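Local coordinates for protein BauA (Acinetobacter baumannii, PDB 6HCP) that probably carries ferric preacinetobactin across the outer membrane of the bacterium as a TonB-dependent siderophore receptor, at residues K286-M291 against Q310-Y315. Residues are numbered along the deposited sequence; the frame is centred on the assembly and turned at random.
Sequences KDKGAM and QSTTEY. With EDO (1,2-ethanediol), chain J.
Two neighbouring strands of the TonB-dependent receptor barrel, 282-297 and 302-318, form an antiparallel hairpin, and Lys286-Met291 runs against Gln310-Tyr315 in its middle. Three hydrogen-bonded pairs, Lys286 with Glu314, Lys288 with Thr312 and Ala290 with Gln310, each close a two-bond ring; Glu314 N to Lys286 O measures 2.8 Å. Between them lie the non-hydrogen-bonded pairs Asp287-Thr313 and Gly289-Ser311. At the second of these the strands draw together, the CA atoms of Gly289 and Ser311 being 4.0 Å apart, and Ser311 CB sits 3.9 Å from Gly289 CA.

The face carrying Asp287, Ser311 and Thr313 looks inward to the plug. Asp287 and Thr313 stand side by side and point the same way: both first torsions are near -65°, each leaving its polar branch beside its own backbone N, and Thr313 OG1 donates to Asp287 OD1 at 2.7 Å, nearly in line with the carboxylate C-O bond. The same OD1 accepts from the backbone N of Phe127, while Lys345 NZ bonds both Thr313 OG1 and Ser311 OG. Ser311 OG also bonds Gly123 O, so these buried polar groups tie wall to plug.

On the other face the side chains of Lys286 and Glu314 slant across each other. Lys286 NZ and Glu314 OE1 stay 4.7 Å apart, and a water spans them, donating to OE1 at 2.8 Å but only weakly held by NZ. A second water donates to Lys286 O and hydrogen-bonds Thr312 OG1 at 2.9 Å, knitting the strands together above their backbone bonds. A polar inner face bonded to the plug, on strands paired edge to edge around it, is the architecture of a TonB-dependent outer-membrane transporter.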
ATOM      1  N   LYS A 286      25.937 -24.154   5.603  1.00 29.25           N
ATOM      2  CA  LYS A 286      27.232 -23.545   5.784  1.00 29.32           C
ATOM      3  C   LYS A 286      28.117 -23.945   4.605  1.00 28.82           C
ATOM      4  O   LYS A 286      28.254 -25.125   4.330  1.00 30.58           O
ATOM      5  CB  LYS A 286      27.866 -24.026   7.094  1.00 31.92           C
ATOM      6  CG  LYS A 286      27.161 -23.591   8.374  1.00 39.99           C
ATOM      7  CD  LYS A 286      27.856 -24.102   9.633  1.00 48.21           C
ATOM      8  CE  LYS A 286      27.097 -23.764  10.900  1.00 59.12           C
ATOM      9  NZ  LYS A 286      27.614 -24.508  12.073  1.00 65.10           N
ATOM     10  N   ASP A 287      28.709 -22.953   3.949  1.00 26.70           N
ATOM     11  CA  ASP A 287      29.583 -23.149   2.826  1.00 30.78           C
ATOM     12  C   ASP A 287      30.907 -22.446   3.115  1.00 30.39           C
ATOM     13  O   ASP A 287      30.930 -21.300   3.557  1.00 28.86           O
ATOM     14  CB  ASP A 287      28.986 -22.593   1.539  1.00 29.43           C
ATOM     15  CG  ASP A 287      27.783 -23.386   1.051  1.00 35.32           C
ATOM     16  OD1 ASP A 287      27.990 -24.428   0.378  1.00 31.09           O
ATOM     17  OD2 ASP A 287      26.650 -22.991   1.392  1.00 33.43           O
ATOM     18  N   LYS A 288      32.005 -23.147   2.833  1.00 26.93           N
ATOM     19  CA  LYS A 288      33.345 -22.571   2.935  1.00 29.73           C
ATOM     20  C   LYS A 288      34.108 -22.952   1.674  1.00 27.16           C
ATOM     21  O   LYS A 288      34.031 -24.108   1.244  1.00 31.35           O
ATOM     22  CB  LYS A 288      34.077 -23.110   4.168  1.00 35.97           C
ATOM     23  CG  LYS A 288      33.371 -22.879   5.494  1.00 50.58           C
ATOM     24  CD  LYS A 288      34.126 -23.406   6.707  1.00 60.53           C
ATOM     25  CE  LYS A 288      33.277 -23.348   7.959  1.00 67.29           C
ATOM     26  NZ  LYS A 288      34.038 -23.761   9.159  1.00 78.73           N
ATOM     27  N   GLY A 289      34.771 -21.981   1.054  1.00 27.26           N
ATOM     28  CA  GLY A 289      35.494 -22.250  -0.195  1.00 30.38           C
ATOM     29  C   GLY A 289      36.799 -21.489  -0.282  1.00 32.56           C
ATOM     30  O   GLY A 289      36.942 -20.419   0.281  1.00 31.04           O
ATOM     31  N   ALA A 290      37.690 -21.959  -1.156  1.00 30.04           N
ATOM     32  CA  ALA A 290      38.962 -21.292  -1.404  1.00 32.62           C
ATOM     33  C   ALA A 290      39.496 -21.766  -2.751  1.00 30.50           C
ATOM     34  O   ALA A 290      39.245 -22.912  -3.151  1.00 29.07           O
ATOM     35  CB  ALA A 290      39.940 -21.592  -0.291  1.00 32.17           C
ATOM     36  N   MET A 291      40.065 -20.835  -3.511  1.00 29.77           N
ATOM     37  CA  MET A 291      40.663 -21.187  -4.788  1.00 30.74           C
ATOM     38  C   MET A 291      41.886 -20.315  -5.065  1.00 31.79           C
ATOM     39  O   MET A 291      42.047 -19.234  -4.503  1.00 30.54           O
ATOM     40  CB  MET A 291      39.682 -21.035  -5.945  1.00 30.07           C
ATOM     41  CG  MET A 291      39.146 -19.633  -6.117  1.00 28.47           C
ATOM     42  SD  MET A 291      37.981 -19.564  -7.503  1.00 31.70           S
ATOM     43  CE  MET A 291      39.050 -19.814  -8.917  1.00 31.04           C
ATOM     44  N   GLN A 310      38.806 -25.817  -3.414  1.00 27.15           N
ATOM     45  CA  GLN A 310      38.077 -26.750  -2.609  1.00 26.28           C
ATOM     46  C   GLN A 310      36.952 -26.001  -1.882  1.00 28.97           C
ATOM     47  O   GLN A 310      37.056 -24.800  -1.572  1.00 29.52           O
ATOM     48  CB  GLN A 310      39.010 -27.430  -1.600  1.00 32.40           C
ATOM     49  CG  GLN A 310      39.828 -26.435  -0.810  1.00 42.79           C
ATOM     50  CD  GLN A 310      40.858 -27.114   0.060  1.00 60.56           C
ATOM     51  OE1 GLN A 310      41.019 -26.774   1.230  1.00 72.94           O
ATOM     52  NE2 GLN A 310      41.520 -28.117  -0.494  1.00 48.86           N
ATOM     53  N   SER A 311      35.934 -26.752  -1.478  1.00 28.64           N
ATOM     54  CA  SER A 311      34.875 -26.189  -0.708  1.00 26.81           C
ATOM     55  C   SER A 311      34.229 -27.293   0.109  1.00 28.04           C
ATOM     56  O   SER A 311      34.362 -28.480  -0.208  1.00 28.16           O
ATOM     57  CB  SER A 311      33.861 -25.464  -1.589  1.00 30.84           C
ATOM     58  OG  SER A 311      33.127 -26.380  -2.386  1.00 28.48           O
ATOM     59  N   THR A 312      33.523 -26.883   1.162  1.00 25.89           N
ATOM     60  CA  THR A 312      32.726 -27.770   1.950  1.00 25.55           C
ATOM     61  C   THR A 312      31.341 -27.147   2.122  1.00 27.70           C
ATOM     62  O   THR A 312      31.220 -25.950   2.301  1.00 29.60           O
ATOM     63  CB  THR A 312      33.359 -28.038   3.324  1.00 33.37           C
ATOM     64  OG1 THR A 312      33.415 -26.766   3.969  1.00 39.21           O
ATOM     65  CG2 THR A 312      34.741 -28.654   3.239  1.00 31.67           C
ATOM     66  N   THR A 313      30.341 -28.014   2.149  1.00 24.59           N
ATOM     67  CA  THR A 313      28.963 -27.671   2.401  1.00 29.14           C
ATOM     68  C   THR A 313      28.453 -28.541   3.542  1.00 27.38           C
ATOM     69  O   THR A 313      28.636 -29.748   3.524  1.00 28.07           O
ATOM     70  CB  THR A 313      28.100 -27.909   1.158  1.00 25.71           C
ATOM     71  OG1 THR A 313      28.579 -27.047   0.127  1.00 29.50           O
ATOM     72  CG2 THR A 313      26.622 -27.719   1.433  1.00 27.46           C
ATOM     73  N   GLU A 314      27.759 -27.919   4.500  1.00 25.78           N
ATOM     74  CA  GLU A 314      27.014 -28.640   5.512  1.00 26.45           C
ATOM     75  C   GLU A 314      25.573 -28.143   5.480  1.00 27.25           C
ATOM     76  O   GLU A 314      25.341 -26.961   5.731  1.00 27.86           O
ATOM     77  CB  GLU A 314      27.628 -28.407   6.900  1.00 30.56           C
ATOM     78  CG  GLU A 314      29.063 -28.899   7.028  1.00 35.85           C
ATOM     79  CD  GLU A 314      29.711 -28.580   8.371  1.00 44.26           C
ATOM     80  OE1 GLU A 314      29.024 -28.027   9.238  1.00 46.68           O
ATOM     81  OE2 GLU A 314      30.860 -28.984   8.572  1.00 60.59           O
ATOM     82  N   TYR A 315      24.659 -29.038   5.094  1.00 29.83           N
ATOM     83  CA  TYR A 315      23.253 -28.754   4.917  1.00 25.68           C
ATOM     84  C   TYR A 315      22.460 -29.478   5.990  1.00 25.75           C
ATOM     85  O   TYR A 315      22.627 -30.678   6.167  1.00 26.44           O
ATOM     86  CB  TYR A 315      22.772 -29.202   3.539  1.00 27.63           C
ATOM     87  CG  TYR A 315      21.306 -28.986   3.270  1.00 25.79           C
ATOM     88  CD1 TYR A 315      20.824 -27.774   2.788  1.00 26.27           C
ATOM     89  CD2 TYR A 315      20.405 -30.025   3.395  1.00 25.13           C
ATOM     90  CE1 TYR A 315      19.480 -27.602   2.492  1.00 25.13           C
ATOM     91  CE2 TYR A 315      19.058 -29.868   3.099  1.00 26.78           C
ATOM     92  CZ  TYR A 315      18.587 -28.643   2.669  1.00 25.63           C
ATOM     93  OH  TYR A 315      17.262 -28.505   2.360  1.00 25.93           O
TER
HETATM   94  C1  EDO J 807      17.397 -31.453  -0.757  1.00 47.72           C
HETATM   95  O1  EDO J 807      17.146 -32.652  -1.494  1.00 50.00           O
HETATM   96  C2  EDO J 807      16.053 -30.854  -0.382  1.00 44.60           C
HETATM   97  O2  EDO J 807      15.915 -30.711   1.038  1.00 59.11           O
HETATM   98  O   HOH W   1      30.961 -25.971   5.334  1.00 36.54           O
HETATM   99  O   HOH W   2      29.966 -26.819  11.628  1.00 66.30           O